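Local coordinates for Xcc1710-like domain-containing protein (Bordetella parapertussis 12822, PDB 3CPK) that is of unknown function but belongs to the DUF498 family of small alpha/beta proteins with an Xcc1710-like domain, at residues A10-I22 against T123-A135. Numbering follows the deposited sequence.
Sequences ALNTVTAYGDGYI and TQAAARTYNILMA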
loop_
_atom_site.group_PDB
_atom_site.type_symbol
_atom_site.label_atom_id
_atom_site.label_comp_id
_atom_site.label_asym_id
_atom_site.label_seq_id
_atom_site.Cartn_x
_atom_site.Cartn_y
_atom_site.Cartn_z
ATOM N N ALA A 10 11.519 -13.269 7.102
ATOM C CA ALA A 10 11.522 -12.871 5.694
ATOM C C ALA A 10 10.528 -11.719 5.501
ATOM O O ALA A 10 9.476 -11.674 6.141
ATOM C CB ALA A 10 11.156 -14.028 4.811
ATOM N N LEU A 11 10.871 -10.782 4.621
ATOM C CA LEU A 11 10.027 -9.627 4.361
ATOM C C LEU A 11 9.169 -9.735 3.103
ATOM O O LEU A 11 9.564 -10.351 2.111
ATOM C CB LEU A 11 10.890 -8.360 4.258
ATOM C CG LEU A 11 11.549 -7.687 5.475
ATOM C CD1 LEU A 11 11.097 -8.315 6.796
ATOM C CD2 LEU A 11 13.050 -7.762 5.311
ATOM N N ASN A 12 7.992 -9.117 3.154
ATOM C CA ASN A 12 7.087 -9.108 2.022
ATOM C C ASN A 12 7.680 -8.267 0.894
ATOM O O ASN A 12 8.036 -7.089 1.057
ATOM C CB ASN A 12 5.708 -8.572 2.424
ATOM C CG ASN A 12 4.923 -9.567 3.269
ATOM O OD1 ASN A 12 4.888 -10.764 2.967
ATOM N ND2 ASN A 12 4.279 -9.072 4.324
ATOM N N THR A 13 7.758 -8.896 -0.266
ATOM C CA THR A 13 8.344 -8.294 -1.430
ATOM C C THR A 13 7.480 -8.407 -2.677
ATOM O O THR A 13 6.981 -9.493 -3.004
ATOM C CB THR A 13 9.702 -8.964 -1.675
ATOM O OG1 THR A 13 10.511 -8.801 -0.502
ATOM C CG2 THR A 13 10.407 -8.364 -2.878
ATOM N N VAL A 14 7.298 -7.275 -3.356
ATOM C CA VAL A 14 6.540 -7.239 -4.591
ATOM C C VAL A 14 7.442 -7.913 -5.622
ATOM O O VAL A 14 8.466 -7.369 -6.041
ATOM C CB VAL A 14 6.235 -5.797 -5.025
ATOM C CG1 VAL A 14 5.831 -5.774 -6.490
ATOM C CG2 VAL A 14 5.117 -5.222 -4.164
ATOM N N THR A 15 7.050 -9.115 -6.015
ATOM C CA THR A 15 7.816 -9.932 -6.947
ATOM C C THR A 15 7.735 -9.551 -8.429
ATOM O O THR A 15 8.734 -9.560 -9.137
ATOM C CB THR A 15 7.408 -11.411 -6.787
ATOM O OG1 THR A 15 7.842 -11.884 -5.510
ATOM C CG2 THR A 15 8.045 -12.255 -7.865
ATOM N N ALA A 16 6.534 -9.246 -8.891
ATOM C CA ALA A 16 6.319 -8.867 -10.273
ATOM C C ALA A 16 5.065 -8.015 -10.297
ATOM O O ALA A 16 4.309 -7.979 -9.328
ATOM C CB ALA A 16 6.143 -10.105 -11.147
ATOM N N TYR A 17 4.858 -7.320 -11.402
ATOM C CA TYR A 17 3.700 -6.454 -11.566
ATOM C C TYR A 17 3.150 -6.828 -12.919
ATOM O O TYR A 17 3.908 -7.131 -13.838
ATOM C CB TYR A 17 4.122 -4.982 -11.587
ATOM C CG TYR A 17 5.480 -4.718 -10.971
ATOM C CD1 TYR A 17 6.628 -5.339 -11.472
ATOM C CD2 TYR A 17 5.618 -3.874 -9.872
ATOM C CE1 TYR A 17 7.872 -5.135 -10.890
ATOM C CE2 TYR A 17 6.866 -3.661 -9.282
ATOM C CZ TYR A 17 7.983 -4.299 -9.795
ATOM O OH TYR A 17 9.212 -4.131 -9.205
ATOM N N GLY A 18 1.839 -6.820 -13.056
ATOM C CA GLY A 18 1.285 -7.162 -14.342
ATOM C C GLY A 18 0.029 -6.395 -14.635
ATOM O O GLY A 18 -0.511 -5.708 -13.774
ATOM N N ASP A 19 -0.426 -6.501 -15.873
ATOM C CA ASP A 19 -1.646 -5.837 -16.274
ATOM C C ASP A 19 -2.754 -6.589 -15.548
ATOM O O ASP A 19 -3.101 -7.713 -15.915
ATOM C CB ASP A 19 -1.833 -5.944 -17.787
ATOM C CG ASP A 19 -3.048 -5.185 -18.278
ATOM O OD1 ASP A 19 -3.809 -4.658 -17.432
ATOM O OD2 ASP A 19 -3.244 -5.118 -19.512
ATOM N N GLY A 20 -3.281 -5.975 -14.496
ATOM C CA GLY A 20 -4.344 -6.607 -13.739
ATOM C C GLY A 20 -3.892 -7.364 -12.506
ATOM O O GLY A 20 -4.703 -8.020 -11.854
ATOM N N TYR A 21 -2.610 -7.278 -12.163
ATOM C CA TYR A 21 -2.135 -8.006 -10.991
ATOM C C TYR A 21 -0.810 -7.542 -10.432
ATOM O O TYR A 21 0.031 -6.989 -11.141
ATOM C CB TYR A 21 -2.000 -9.499 -11.318
ATOM C CG TYR A 21 -0.786 -9.822 -12.172
ATOM C CD1 TYR A 21 0.481 -9.976 -11.601
ATOM C CD2 TYR A 21 -0.902 -9.944 -13.555
ATOM C CE1 TYR A 21 1.601 -10.243 -12.387
ATOM C CE2 TYR A 21 0.210 -10.212 -14.349
ATOM C CZ TYR A 21 1.456 -10.359 -13.761
ATOM O OH TYR A 21 2.552 -10.615 -14.561
ATOM N N ILE A 22 -0.641 -7.790 -9.142
ATOM C CA ILE A 22 0.599 -7.502 -8.455
ATOM C C ILE A 22 0.996 -8.875 -7.939
ATOM O O ILE A 22 0.150 -9.640 -7.479
ATOM C CB ILE A 22 0.404 -6.546 -7.264
ATOM C CG1 ILE A 22 -0.064 -5.183 -7.773
ATOM C CG2 ILE A 22 1.709 -6.392 -6.493
ATOM C CD1 ILE A 22 0.879 -4.548 -8.797
ATOM N N THR A 123 -0.563 2.182 -9.288
ATOM C CA THR A 123 -0.157 0.944 -8.647
ATOM C C THR A 123 1.212 0.346 -8.963
ATOM O O THR A 123 1.899 -0.099 -8.043
ATOM C CB THR A 123 -1.247 -0.125 -8.846
ATOM O OG1 THR A 123 -2.415 0.269 -8.121
ATOM C CG2 THR A 123 -0.787 -1.475 -8.336
ATOM N N GLN A 124 1.632 0.322 -10.228
ATOM C CA GLN A 124 2.946 -0.259 -10.526
ATOM C C GLN A 124 4.068 0.533 -9.838
ATOM O O GLN A 124 5.102 -0.022 -9.467
ATOM C CB GLN A 124 3.210 -0.330 -12.036
ATOM C CG GLN A 124 2.032 -0.801 -12.909
ATOM C CD GLN A 124 1.503 -2.195 -12.580
ATOM O OE1 GLN A 124 2.229 -3.189 -12.636
ATOM N NE2 GLN A 124 0.220 -2.272 -12.249
ATOM N N ALA A 125 3.857 1.830 -9.656
ATOM C CA ALA A 125 4.845 2.681 -8.996
ATOM C C ALA A 125 4.791 2.494 -7.482
ATOM O O ALA A 125 5.827 2.449 -6.813
ATOM C CB ALA A 125 4.606 4.142 -9.354
ATOM N N ALA A 126 3.583 2.387 -6.940
ATOM C CA ALA A 126 3.420 2.175 -5.505
ATOM C C ALA A 126 4.192 0.916 -5.096
ATOM O O ALA A 126 4.989 0.934 -4.163
ATOM C CB ALA A 126 1.941 2.026 -5.165
ATOM N N ALA A 127 3.955 -0.162 -5.835
ATOM C CA ALA A 127 4.591 -1.451 -5.596
ATOM C C ALA A 127 6.111 -1.343 -5.627
ATOM O O ALA A 127 6.815 -1.846 -4.752
ATOM C CB ALA A 127 4.113 -2.458 -6.647
ATOM N N ARG A 128 6.599 -0.681 -6.663
ATOM C CA ARG A 128 8.015 -0.459 -6.875
ATOM C C ARG A 128 8.588 0.494 -5.820
ATOM O O ARG A 128 9.725 0.336 -5.369
ATOM C CB ARG A 128 8.184 0.102 -8.273
ATOM C CG ARG A 128 9.536 0.660 -8.616
ATOM C CD ARG A 128 9.378 1.431 -9.910
ATOM N NE ARG A 128 8.550 0.664 -10.840
ATOM C CZ ARG A 128 7.568 1.173 -11.581
ATOM N NH1 ARG A 128 7.277 2.468 -11.513
ATOM N NH2 ARG A 128 6.865 0.377 -12.380
ATOM N N THR A 129 7.810 1.487 -5.419
ATOM C CA THR A 129 8.300 2.411 -4.402
ATOM C C THR A 129 8.334 1.706 -3.043
ATOM O O THR A 129 9.134 2.043 -2.172
ATOM C CB THR A 129 7.425 3.688 -4.314
ATOM O OG1 THR A 129 7.459 4.384 -5.565
ATOM C CG2 THR A 129 7.952 4.610 -3.258
ATOM N N TYR A 130 7.464 0.719 -2.875
ATOM C CA TYR A 130 7.410 -0.048 -1.637
ATOM C C TYR A 130 8.669 -0.895 -1.484
ATOM O O TYR A 130 9.273 -0.934 -0.412
ATOM C CB TYR A 130 6.191 -0.977 -1.621
ATOM C CG TYR A 130 6.325 -2.082 -0.606
ATOM C CD1 TYR A 130 5.931 -1.897 0.714
ATOM C CD2 TYR A 130 6.935 -3.289 -0.949
ATOM C CE1 TYR A 130 6.151 -2.895 1.675
ATOM C CE2 TYR A 130 7.161 -4.274 -0.006
ATOM C CZ TYR A 130 6.769 -4.073 1.304
ATOM O OH TYR A 130 7.025 -5.038 2.241
ATOM N N ASN A 131 9.041 -1.599 -2.552
ATOM C CA ASN A 131 10.227 -2.440 -2.522
ATOM C C ASN A 131 11.431 -1.612 -2.097
ATOM O O ASN A 131 12.250 -2.055 -1.292
ATOM C CB ASN A 131 10.505 -3.054 -3.902
ATOM C CG ASN A 131 9.661 -4.296 -4.193
ATOM O OD1 ASN A 131 9.635 -4.775 -5.331
ATOM N ND2 ASN A 131 8.979 -4.826 -3.174
ATOM N N ILE A 132 11.529 -0.402 -2.639
ATOM C CA ILE A 132 12.650 0.475 -2.326
ATOM C C ILE A 132 12.658 0.951 -0.884
ATOM O O ILE A 132 13.651 0.785 -0.189
ATOM C CB ILE A 132 12.690 1.691 -3.289
ATOM C CG1 ILE A 132 13.026 1.201 -4.695
ATOM C CG2 ILE A 132 13.744 2.703 -2.833
ATOM C CD1 ILE A 132 12.937 2.266 -5.759
ATOM N N LEU A 133 11.561 1.536 -0.431
ATOM C CA LEU A 133 11.492 2.002 0.947
ATOM C C LEU A 133 11.744 0.844 1.905
ATOM O O LEU A 133 12.265 1.021 3.001
ATOM C CB LEU A 133 10.120 2.606 1.241
ATOM C CG LEU A 133 9.760 3.875 0.478
ATOM C CD1 LEU A 133 8.532 4.498 1.107
ATOM C CD2 LEU A 133 10.913 4.849 0.523
HETATM N N MSE A 134 11.366 -0.347 1.465
HETATM C CA MSE A 134 11.542 -1.544 2.250
HETATM C C MSE A 134 13.006 -1.950 2.224
HETATM O O MSE A 134 13.589 -2.249 3.260
HETATM C CB MSE A 134 10.636 -2.648 1.687
HETATM C CG MSE A 134 10.624 -3.937 2.471
HETATM SE SE MSE A 134 12.051 -5.076 1.875
HETATM C CE MSE A 134 11.187 -5.797 0.268
ATOM N N ALA A 135 13.614 -1.939 1.044
ATOM C CA ALA A 135 15.024 -2.311 0.927
ATOM C C ALA A 135 15.953 -1.445 1.786
ATOM O O ALA A 135 16.964 -1.927 2.281
ATOM C CB ALA A 135 15.460 -2.262 -0.527
#
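Tyr130 reaches across from helix 123-135 and gives its hydroxyl hydrogen to the backbone carbonyl of Asn12. The bond is short, 2.6 Å from Tyr130 OH to Asn12 O, and the donor lies tilted 30° from the carbonyl plane. The acceptor sits at the edge of the ring, in the ring plane. With CG anti to the backbone N (chi1 162°), the phenol is carried across to the 10-22 segment. Beside it, the selenomethionine Met134 bends at chi2 and chi3. This brings its CE methyl near Thr13 and the Asn12 carbonyl, while its selenium lies 4.2 Å from Leu11 CB. Thr13 OG1 itself donates a hydrogen bond back to Leu11 O (3.2 Å), from above the carbonyl plane.

Next along the chain, Val14 points at the helix, where Ala127 lies one turn before Asn131. Val14 CG1 meets Ala127 CB at 3.7 Å, and CG2 packs near the same methyl. The amide of Asn131 crosses the Val14 side chain at about a right angle and lies close to the Val14 backbone. Tyr17 brings the edge of its ring to Ala127 CB, 3.8 Å from CD2. Near the start of the helix, Ile22 CD1 touches Thr123 CG2 at 3.5 Å. The small Ala127 thus takes apolar contacts from Val14, Tyr17 and Ile22.

Outer partners hold both sides. Asn12 ND2 bonds to Ala36 O and Gly39 O, and Thr123 OG1 to Leu145 O. The rings of Tyr130 and Phe35 meet edge-to-face. Strand 14-18 runs roughly antiparallel to the helix, at 156°. Thr15 and Ala16 both face Glu23, a classic beta bulge. The helix is the crossover of a beta-alpha-beta unit, joining parallel strands 117-121 and 140-144 of the mixed sheet, and the N-terminal hairpin covers another side of it.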